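Local coordinates for protein oxidoreductase (Listeria innocua, PDB 3E18) that binds NAD through a Rossmann-type domain and is probably a dehydrogenase of the GFO/IDH/MocA family, its substrate being unknown, at residues A[6-20]-A[60-73]. Residues are numbered along the deposited sequence; the frame is centred on the assembly and turned at random.
Sequences YQLVIVGYGGMGSYH and VLADEKVDAVLIAT. With NAD (nicotinamide-adenine-dinucleotide), chain E.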
ATOM      1  N   TYR A   6      40.370 -19.302  12.743  1.00 40.24           N
ATOM      2  CA  TYR A   6      40.191 -19.291  11.293  1.00 30.97           C
ATOM      3  C   TYR A   6      40.672 -17.979  10.699  1.00 33.28           C
ATOM      4  O   TYR A   6      40.390 -16.916  11.235  1.00 32.83           O
ATOM      5  CB  TYR A   6      38.738 -19.477  10.929  1.00 32.16           C
ATOM      6  CG  TYR A   6      38.211 -20.859  11.197  1.00 30.50           C
ATOM      7  CD1 TYR A   6      38.485 -21.909  10.326  1.00 34.26           C
ATOM      8  CD2 TYR A   6      37.428 -21.115  12.315  1.00 33.03           C
ATOM      9  CE1 TYR A   6      37.987 -23.193  10.564  1.00 36.95           C
ATOM     10  CE2 TYR A   6      36.922 -22.397  12.562  1.00 33.61           C
ATOM     11  CZ  TYR A   6      37.211 -23.426  11.683  1.00 32.96           C
ATOM     12  OH  TYR A   6      36.714 -24.693  11.924  1.00 33.00           O
ATOM     13  N   GLN A   7      41.381 -18.071   9.580  1.00 30.16           N
ATOM     14  CA  GLN A   7      41.933 -16.909   8.911  1.00 26.63           C
ATOM     15  C   GLN A   7      41.069 -16.554   7.718  1.00 32.61           C
ATOM     16  O   GLN A   7      40.895 -17.372   6.800  1.00 31.90           O
ATOM     17  CB  GLN A   7      43.358 -17.211   8.450  1.00 29.48           C
ATOM     18  CG  GLN A   7      44.269 -17.729   9.565  1.00 33.96           C
ATOM     19  CD  GLN A   7      44.443 -16.725  10.678  1.00 33.68           C
ATOM     20  OE1 GLN A   7      44.857 -15.586  10.443  1.00 37.95           O
ATOM     21  NE2 GLN A   7      44.125 -17.140  11.907  1.00 33.14           N
ATOM     22  N   LEU A   8      40.539 -15.335   7.743  1.00 32.45           N
ATOM     23  CA  LEU A   8      39.658 -14.813   6.696  1.00 30.13           C
ATOM     24  C   LEU A   8      40.383 -13.754   5.888  1.00 32.80           C
ATOM     25  O   LEU A   8      41.024 -12.883   6.465  1.00 32.55           O
ATOM     26  CB  LEU A   8      38.415 -14.180   7.334  1.00 31.18           C
ATOM     27  CG  LEU A   8      37.402 -13.539   6.381  1.00 29.57           C
ATOM     28  CD1 LEU A   8      36.458 -14.632   5.867  1.00 22.21           C
ATOM     29  CD2 LEU A   8      36.630 -12.465   7.091  1.00 25.06           C
ATOM     30  N   VAL A   9      40.288 -13.818   4.560  1.00 32.06           N
ATOM     31  CA  VAL A   9      40.781 -12.722   3.720  1.00 28.51           C
ATOM     32  C   VAL A   9      39.609 -11.925   3.142  1.00 31.87           C
ATOM     33  O   VAL A   9      38.636 -12.502   2.639  1.00 25.85           O
ATOM     34  CB  VAL A   9      41.758 -13.214   2.612  1.00 29.91           C
ATOM     35  CG1 VAL A   9      42.049 -12.114   1.581  1.00 29.12           C
ATOM     36  CG2 VAL A   9      43.064 -13.727   3.247  1.00 25.23           C
ATOM     37  N   ILE A  10      39.707 -10.600   3.249  1.00 26.54           N
ATOM     38  CA  ILE A  10      38.732  -9.672   2.684  1.00 31.07           C
ATOM     39  C   ILE A  10      39.042  -9.445   1.210  1.00 30.73           C
ATOM     40  O   ILE A  10      40.135  -8.990   0.859  1.00 31.28           O
ATOM     41  CB  ILE A  10      38.738  -8.301   3.443  1.00 30.16           C
ATOM     42  CG1 ILE A  10      38.435  -8.482   4.939  1.00 33.76           C
ATOM     43  CG2 ILE A  10      37.807  -7.266   2.776  1.00 30.76           C
ATOM     44  CD1 ILE A  10      37.116  -9.104   5.261  1.00 38.73           C
ATOM     45  N   VAL A  11      38.082  -9.788   0.350  1.00 31.65           N
ATOM     46  CA  VAL A  11      38.200  -9.580  -1.099  1.00 29.22           C
ATOM     47  C   VAL A  11      37.212  -8.495  -1.526  1.00 32.26           C
ATOM     48  O   VAL A  11      35.996  -8.713  -1.570  1.00 27.24           O
ATOM     49  CB  VAL A  11      37.914 -10.878  -1.895  1.00 33.19           C
ATOM     50  CG1 VAL A  11      38.151 -10.658  -3.374  1.00 32.51           C
ATOM     51  CG2 VAL A  11      38.778 -12.023  -1.376  1.00 33.15           C
ATOM     52  N   GLY A  12      37.744  -7.325  -1.848  1.00 26.06           N
ATOM     53  CA  GLY A  12      36.917  -6.168  -2.127  1.00 31.48           C
ATOM     54  C   GLY A  12      37.016  -5.238  -0.936  1.00 33.61           C
ATOM     55  O   GLY A  12      36.244  -5.348   0.014  1.00 33.85           O
ATOM     56  N   TYR A  13      37.975  -4.321  -0.980  1.00 36.89           N
ATOM     57  CA  TYR A  13      38.174  -3.404   0.129  1.00 34.38           C
ATOM     58  C   TYR A  13      37.476  -2.061  -0.121  1.00 38.69           C
ATOM     59  O   TYR A  13      38.106  -0.996  -0.171  1.00 35.69           O
ATOM     60  CB  TYR A  13      39.668  -3.237   0.417  1.00 36.42           C
ATOM     61  CG  TYR A  13      39.959  -2.595   1.750  1.00 33.09           C
ATOM     62  CD1 TYR A  13      39.746  -3.285   2.936  1.00 28.49           C
ATOM     63  CD2 TYR A  13      40.459  -1.290   1.819  1.00 34.24           C
ATOM     64  CE1 TYR A  13      40.013  -2.693   4.166  1.00 36.76           C
ATOM     65  CE2 TYR A  13      40.713  -0.687   3.036  1.00 31.22           C
ATOM     66  CZ  TYR A  13      40.502  -1.392   4.202  1.00 34.21           C
ATOM     67  OH  TYR A  13      40.764  -0.784   5.407  1.00 39.34           O
ATOM     68  N   GLY A  14      36.161  -2.113  -0.279  1.00 34.10           N
ATOM     69  CA  GLY A  14      35.384  -0.898  -0.481  1.00 37.05           C
ATOM     70  C   GLY A  14      34.665  -0.537   0.798  1.00 37.22           C
ATOM     71  O   GLY A  14      35.144  -0.857   1.887  1.00 38.99           O
ATOM     72  N   GLY A  15      33.512   0.115   0.663  1.00 35.77           N
ATOM     73  CA  GLY A  15      32.701   0.513   1.810  1.00 34.48           C
ATOM     74  C   GLY A  15      32.397  -0.604   2.798  1.00 40.92           C
ATOM     75  O   GLY A  15      32.705  -0.494   3.990  1.00 39.15           O
ATOM     76  N   MET A  16      31.813  -1.692   2.301  1.00 33.35           N
ATOM     77  CA  MET A  16      31.409  -2.791   3.168  1.00 36.16           C
ATOM     78  C   MET A  16      32.580  -3.710   3.526  1.00 35.82           C
ATOM     79  O   MET A  16      32.667  -4.207   4.651  1.00 36.10           O
ATOM     80  CB  MET A  16      30.286  -3.594   2.507  1.00 34.09           C
ATOM     81  CG  MET A  16      29.486  -4.458   3.471  1.00 37.71           C
ATOM     82  SD  MET A  16      28.769  -3.586   4.902  1.00 32.71           S
ATOM     83  CE  MET A  16      28.158  -4.982   5.833  1.00 39.13           C
ATOM     84  N   GLY A  17      33.463  -3.938   2.559  1.00 32.62           N
ATOM     85  CA  GLY A  17      34.647  -4.762   2.764  1.00 32.65           C
ATOM     86  C   GLY A  17      35.533  -4.237   3.869  1.00 35.09           C
ATOM     87  O   GLY A  17      36.002  -5.011   4.708  1.00 34.35           O
ATOM     88  N   SER A  18      35.746  -2.918   3.891  1.00 33.86           N
ATOM     89  CA  SER A  18      36.509  -2.309   4.976  1.00 35.76           C
ATOM     90  C   SER A  18      35.795  -2.454   6.320  1.00 39.79           C
ATOM     91  O   SER A  18      36.451  -2.595   7.345  1.00 40.86           O
ATOM     92  CB  SER A  18      36.833  -0.835   4.688  1.00 35.42           C
ATOM     93  OG  SER A  18      35.651  -0.074   4.562  1.00 41.18           O
ATOM     94  N   TYR A  19      34.462  -2.456   6.303  1.00 39.75           N
ATOM     95  CA  TYR A  19      33.672  -2.613   7.527  1.00 39.27           C
ATOM     96  C   TYR A  19      33.692  -4.052   8.039  1.00 38.52           C
ATOM     97  O   TYR A  19      33.584  -4.295   9.247  1.00 36.12           O
ATOM     98  CB  TYR A  19      32.232  -2.104   7.327  1.00 44.67           C
ATOM     99  CG  TYR A  19      31.371  -2.186   8.574  1.00 47.91           C
ATOM    100  CD1 TYR A  19      31.765  -1.563   9.765  1.00 50.51           C
ATOM    101  CD2 TYR A  19      30.169  -2.892   8.570  1.00 46.00           C
ATOM    102  CE1 TYR A  19      30.982  -1.643  10.920  1.00 50.59           C
ATOM    103  CE2 TYR A  19      29.371  -2.970   9.723  1.00 49.27           C
ATOM    104  CZ  TYR A  19      29.788  -2.346  10.893  1.00 50.94           C
ATOM    105  OH  TYR A  19      29.012  -2.417  12.033  1.00 53.93           O
ATOM    106  N   HIS A  20      33.871  -5.006   7.127  1.00 34.80           N
ATOM    107  CA  HIS A  20      33.967  -6.420   7.506  1.00 32.13           C
ATOM    108  C   HIS A  20      35.217  -6.744   8.330  1.00 33.54           C
ATOM    109  O   HIS A  20      35.247  -7.747   9.055  1.00 35.81           O
ATOM    110  CB  HIS A  20      33.923  -7.292   6.267  1.00 36.30           C
ATOM    111  CG  HIS A  20      32.542  -7.700   5.879  1.00 32.24           C
ATOM    112  ND1 HIS A  20      31.902  -8.771   6.459  1.00 32.78           N
ATOM    113  CD2 HIS A  20      31.671  -7.175   4.987  1.00 32.86           C
ATOM    114  CE1 HIS A  20      30.702  -8.901   5.927  1.00 27.68           C
ATOM    115  NE2 HIS A  20      30.535  -7.943   5.037  1.00 31.39           N
ATOM    116  N   VAL A  60      45.886 -15.172  -2.844  1.00 28.37           N
ATOM    117  CA  VAL A  60      45.036 -15.452  -1.690  1.00 30.87           C
ATOM    118  C   VAL A  60      44.670 -16.929  -1.681  1.00 33.20           C
ATOM    119  O   VAL A  60      44.773 -17.609  -0.664  1.00 34.09           O
ATOM    120  CB  VAL A  60      43.726 -14.625  -1.739  1.00 30.37           C
ATOM    121  CG1 VAL A  60      42.792 -15.017  -0.602  1.00 32.12           C
ATOM    122  CG2 VAL A  60      44.016 -13.145  -1.693  1.00 30.95           C
ATOM    123  N   LEU A  61      44.257 -17.417  -2.840  1.00 30.91           N
ATOM    124  CA  LEU A  61      43.742 -18.771  -2.967  1.00 33.17           C
ATOM    125  C   LEU A  61      44.836 -19.842  -2.918  1.00 31.99           C
ATOM    126  O   LEU A  61      44.574 -20.987  -2.562  1.00 34.93           O
ATOM    127  CB  LEU A  61      42.939 -18.879  -4.259  1.00 33.75           C
ATOM    128  CG  LEU A  61      41.680 -18.014  -4.425  1.00 35.72           C
ATOM    129  CD1 LEU A  61      40.849 -18.611  -5.527  1.00 35.90           C
ATOM    130  CD2 LEU A  61      40.854 -17.891  -3.145  1.00 30.86           C
ATOM    131  N   ALA A  62      46.062 -19.458  -3.267  1.00 36.20           N
ATOM    132  CA  ALA A  62      47.224 -20.341  -3.142  1.00 40.14           C
ATOM    133  C   ALA A  62      47.767 -20.419  -1.709  1.00 43.57           C
ATOM    134  O   ALA A  62      48.528 -21.340  -1.377  1.00 41.33           O
ATOM    135  CB  ALA A  62      48.325 -19.900  -4.099  1.00 40.50           C
ATOM    136  N   ASP A  63      47.385 -19.455  -0.868  1.00 41.56           N
ATOM    137  CA  ASP A  63      47.860 -19.394   0.513  1.00 40.49           C
ATOM    138  C   ASP A  63      47.213 -20.461   1.401  1.00 43.79           C
ATOM    139  O   ASP A  63      46.017 -20.388   1.690  1.00 37.82           O
ATOM    140  CB  ASP A  63      47.626 -17.993   1.089  1.00 42.46           C
ATOM    141  CG  ASP A  63      48.487 -17.697   2.315  1.00 40.95           C
ATOM    142  OD1 ASP A  63      48.985 -18.636   2.963  1.00 42.82           O
ATOM    143  OD2 ASP A  63      48.668 -16.506   2.636  1.00 44.23           O
ATOM    144  N   GLU A  64      48.022 -21.425   1.856  1.00 41.27           N
ATOM    145  CA  GLU A  64      47.564 -22.501   2.751  1.00 46.22           C
ATOM    146  C   GLU A  64      47.113 -22.008   4.126  1.00 38.51           C
ATOM    147  O   GLU A  64      46.355 -22.694   4.816  1.00 37.28           O
ATOM    148  CB  GLU A  64      48.650 -23.573   2.928  1.00 48.79           C
ATOM    149  CG  GLU A  64      48.512 -24.778   1.996  1.00 63.61           C
ATOM    150  CD  GLU A  64      49.637 -25.813   2.159  1.00 65.95           C
ATOM    151  OE1 GLU A  64      50.138 -26.002   3.294  1.00 77.82           O
ATOM    152  OE2 GLU A  64      50.011 -26.446   1.143  1.00 73.73           O
ATOM    153  N   LYS A  65      47.593 -20.830   4.525  1.00 36.18           N
ATOM    154  CA  LYS A  65      47.205 -20.222   5.797  1.00 38.96           C
ATOM    155  C   LYS A  65      45.768 -19.678   5.804  1.00 38.93           C
ATOM    156  O   LYS A  65      45.196 -19.462   6.871  1.00 36.95           O
ATOM    157  CB  LYS A  65      48.171 -19.093   6.173  1.00 44.08           C
ATOM    158  CG  LYS A  65      49.402 -19.536   6.935  1.00 53.01           C
ATOM    159  CD  LYS A  65      50.648 -19.425   6.084  1.00 65.21           C
ATOM    160  CE  LYS A  65      51.759 -18.681   6.821  1.00 71.18           C
ATOM    161  NZ  LYS A  65      51.962 -19.166   8.220  1.00 71.64           N
ATOM    162  N   VAL A  66      45.200 -19.450   4.618  1.00 35.72           N
ATOM    163  CA  VAL A  66      43.849 -18.893   4.476  1.00 31.79           C
ATOM    164  C   VAL A  66      42.797 -19.994   4.585  1.00 33.10           C
ATOM    165  O   VAL A  66      42.889 -21.010   3.911  1.00 34.19           O
ATOM    166  CB  VAL A  66      43.705 -18.140   3.139  1.00 33.21           C
ATOM    167  CG1 VAL A  66      42.255 -17.640   2.920  1.00 26.74           C
ATOM    168  CG2 VAL A  66      44.696 -16.964   3.097  1.00 26.82           C
ATOM    169  N   ASP A  67      41.807 -19.793   5.451  1.00 30.03           N
ATOM    170  CA  ASP A  67      40.726 -20.760   5.604  1.00 30.61           C
ATOM    171  C   ASP A  67      39.453 -20.342   4.880  1.00 31.87           C
ATOM    172  O   ASP A  67      38.669 -21.185   4.470  1.00 30.22           O
ATOM    173  CB  ASP A  67      40.420 -20.955   7.082  1.00 32.70           C
ATOM    174  CG  ASP A  67      41.638 -21.387   7.864  1.00 35.11           C
ATOM    175  OD1 ASP A  67      42.290 -22.360   7.437  1.00 35.90           O
ATOM    176  OD2 ASP A  67      41.954 -20.741   8.885  1.00 34.67           O
ATOM    177  N   ALA A  68      39.248 -19.033   4.751  1.00 30.91           N
ATOM    178  CA  ALA A  68      37.977 -18.503   4.244  1.00 27.78           C
ATOM    179  C   ALA A  68      38.173 -17.159   3.573  1.00 29.87           C
ATOM    180  O   ALA A  68      39.138 -16.443   3.864  1.00 29.48           O
ATOM    181  CB  ALA A  68      36.955 -18.401   5.378  1.00 22.45           C
ATOM    182  N   VAL A  69      37.285 -16.837   2.632  1.00 27.27           N
ATOM    183  CA  VAL A  69      37.277 -15.503   2.039  1.00 29.15           C
ATOM    184  C   VAL A  69      35.936 -14.812   2.242  1.00 28.57           C
ATOM    185  O   VAL A  69      34.877 -15.446   2.279  1.00 26.62           O
ATOM    186  CB  VAL A  69      37.687 -15.477   0.525  1.00 29.94           C
ATOM    187  CG1 VAL A  69      39.055 -16.131   0.306  1.00 35.47           C
ATOM    188  CG2 VAL A  69      36.623 -16.117  -0.350  1.00 34.37           C
ATOM    189  N   LEU A  70      36.008 -13.500   2.415  1.00 26.53           N
ATOM    190  CA  LEU A  70      34.831 -12.650   2.427  1.00 27.24           C
ATOM    191  C   LEU A  70      34.780 -11.926   1.085  1.00 27.76           C
ATOM    192  O   LEU A  70      35.716 -11.207   0.738  1.00 31.15           O
ATOM    193  CB  LEU A  70      34.910 -11.654   3.600  1.00 28.58           C
ATOM    194  CG  LEU A  70      33.796 -10.621   3.890  1.00 30.18           C
ATOM    195  CD1 LEU A  70      34.031  -9.346   3.120  1.00 31.59           C
ATOM    196  CD2 LEU A  70      32.403 -11.149   3.561  1.00 24.66           C
ATOM    197  N   ILE A  71      33.684 -12.096   0.345  1.00 25.06           N
ATOM    198  CA  ILE A  71      33.509 -11.406  -0.946  1.00 27.84           C
ATOM    199  C   ILE A  71      32.632 -10.168  -0.819  1.00 29.16           C
ATOM    200  O   ILE A  71      31.429 -10.258  -0.606  1.00 27.25           O
ATOM    201  CB  ILE A  71      33.000 -12.361  -2.053  1.00 25.72           C
ATOM    202  CG1 ILE A  71      34.052 -13.446  -2.287  1.00 33.12           C
ATOM    203  CG2 ILE A  71      32.742 -11.626  -3.391  1.00 23.61           C
ATOM    204  CD1 ILE A  71      33.481 -14.700  -2.816  1.00 35.99           C
ATOM    205  N   ALA A  72      33.261  -9.005  -0.939  1.00 29.66           N
ATOM    206  CA  ALA A  72      32.531  -7.747  -0.860  1.00 30.89           C
ATOM    207  C   ALA A  72      32.824  -6.870  -2.083  1.00 30.03           C
ATOM    208  O   ALA A  72      33.138  -5.674  -1.971  1.00 33.21           O
ATOM    209  CB  ALA A  72      32.870  -7.023   0.435  1.00 32.37           C
ATOM    210  N   THR A  73      32.712  -7.482  -3.256  1.00 29.93           N
ATOM    211  CA  THR A  73      32.900  -6.804  -4.540  1.00 28.58           C
ATOM    212  C   THR A  73      31.513  -6.471  -5.121  1.00 35.27           C
ATOM    213  O   THR A  73      30.509  -6.945  -4.582  1.00 31.90           O
ATOM    214  CB  THR A  73      33.679  -7.707  -5.507  1.00 33.01           C
ATOM    215  OG1 THR A  73      32.912  -8.895  -5.760  1.00 27.33           O
ATOM    216  CG2 THR A  73      35.027  -8.083  -4.934  1.00 33.86           C
TER
HETATM  217  PA  NAD E 360      32.300  -0.505  -3.202  1.00 38.54           P
HETATM  218  O1A NAD E 360      32.372   0.521  -2.136  1.00 43.57           O
HETATM  219  O2A NAD E 360      32.249   0.047  -4.567  1.00 41.27           O
HETATM  220  O5B NAD E 360      33.523  -1.535  -3.055  1.00 42.35           O
HETATM  221  C5B NAD E 360      33.706  -2.659  -3.886  1.00 43.64           C
HETATM  222  C4B NAD E 360      35.203  -2.948  -3.926  1.00 38.53           C
HETATM  223  O4B NAD E 360      35.468  -4.143  -4.638  1.00 40.14           O
HETATM  224  C3B NAD E 360      35.960  -1.828  -4.635  1.00 43.75           C
HETATM  225  O3B NAD E 360      37.001  -1.379  -3.800  1.00 36.76           O
HETATM  226  C2B NAD E 360      36.507  -2.489  -5.883  1.00 43.33           C
HETATM  227  O2B NAD E 360      37.757  -1.967  -6.274  1.00 42.25           O
HETATM  228  C1B NAD E 360      36.593  -3.946  -5.469  1.00 41.81           C
HETATM  229  N9A NAD E 360      36.545  -4.883  -6.601  1.00 43.32           N
HETATM  230  C8A NAD E 360      35.809  -4.771  -7.757  1.00 40.11           C
HETATM  231  N7A NAD E 360      36.048  -5.860  -8.526  1.00 42.23           N
HETATM  232  C5A NAD E 360      36.928  -6.657  -7.876  1.00 46.39           C
HETATM  233  C6A NAD E 360      37.517  -7.872  -8.207  1.00 43.49           C
HETATM  234  N6A NAD E 360      37.088  -8.536  -9.280  1.00 39.35           N
HETATM  235  N1A NAD E 360      38.405  -8.463  -7.321  1.00 39.31           N
HETATM  236  C2A NAD E 360      38.713  -7.853  -6.120  1.00 39.51           C
HETATM  237  N3A NAD E 360      38.126  -6.646  -5.800  1.00 44.80           N
HETATM  238  C4A NAD E 360      37.251  -6.056  -6.664  1.00 44.44           C
HETATM  239  O3  NAD E 360      31.001  -1.437  -2.943  1.00 30.37           O
HETATM  240  PN  NAD E 360      30.310  -1.667  -1.525  1.00 33.66           P
HETATM  241  O1N NAD E 360      29.263  -0.634  -1.305  1.00 36.74           O
HETATM  242  O2N NAD E 360      31.326  -1.936  -0.482  1.00 33.42           O
HETATM  243  O5D NAD E 360      29.491  -3.056  -1.800  1.00 29.86           O
HETATM  244  C5D NAD E 360      30.127  -4.264  -2.158  1.00 29.54           C
HETATM  245  C4D NAD E 360      29.177  -5.451  -1.884  1.00 29.44           C
HETATM  246  O4D NAD E 360      28.676  -5.372  -0.562  1.00 35.70           O
HETATM  247  C3D NAD E 360      27.954  -5.462  -2.784  1.00 30.00           C
HETATM  248  O3D NAD E 360      27.575  -6.807  -3.042  1.00 28.42           O
HETATM  249  C2D NAD E 360      26.856  -4.823  -1.959  1.00 33.81           C
HETATM  250  O2D NAD E 360      25.603  -5.362  -2.311  1.00 37.40           O
HETATM  251  C1D NAD E 360      27.256  -5.239  -0.550  1.00 37.48           C
HETATM  252  N1N NAD E 360      26.797  -4.341   0.544  1.00 38.11           N
HETATM  253  C2N NAD E 360      26.069  -4.918   1.545  1.00 40.47           C
HETATM  254  C3N NAD E 360      25.591  -4.182   2.624  1.00 42.63           C
HETATM  255  C7N NAD E 360      25.006  -4.917   3.791  1.00 36.73           C
HETATM  256  O7N NAD E 360      24.338  -4.190   4.787  1.00 44.48           O
HETATM  257  N7N NAD E 360      25.134  -6.244   3.883  1.00 33.66           N
HETATM  258  C4N NAD E 360      25.894  -2.816   2.705  1.00 36.56           C
HETATM  259  C5N NAD E 360      26.653  -2.226   1.691  1.00 34.24           C
HETATM  260  C6N NAD E 360      27.108  -3.002   0.618  1.00 38.87           C
HETATM  261  O   HOH W   1      33.614  -3.565  -0.276  1.00 41.67           O
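Leu70 is the largest bump on strand 68-71 facing 6-20: its CB lies alongside Ile10 CD1 (3.8 Å), and its branched end runs into the His20 ring. With CG anti to its backbone N (chi1 -179°), Leu70 sets CD1 over one ring face, 3.8 Å from the centroid and 23° off the normal, a CH-pi contact. Leu8 crosses the same leucine obliquely, CD2 against Leu70 CB at 4.0 Å, while CD1 rests on Ala68 CB. On the other face, Val9 fits between two valines: CG1 meets Val60 CG1 tip to tip at 3.7 Å, while CG2 touches Val66 CG2 at 3.6 Å, these side chains crossing near a right angle. Backbone hydrogen bonds of the parallel strands set this register, as from Leu70 N to Val9 O, nearly straight at 172°. At the pair's N-terminal end, Asp67 OD2 takes the Gln7 N-H on its anti side (2.8 Å), and Gln7 O accepts from Asp67 N and Ala68 N. Ala72 CB settles against Gly17 CA (3.7 Å), where helix 15-25 starts close to the end of strand 68-71. Gly12, Gly14 and Gly17 fit the GxGxxG pattern of a dinucleotide-binding beta-alpha unit; Met16 N gives NAD O2N a 2.8 Å bond. Strands 6-11 and 68-71 are inner neighbours in the five-stranded parallel sheet, flanked by 30-36 and 91-95, with Ile71 on helix 78-87 and Val9 on Tyr54.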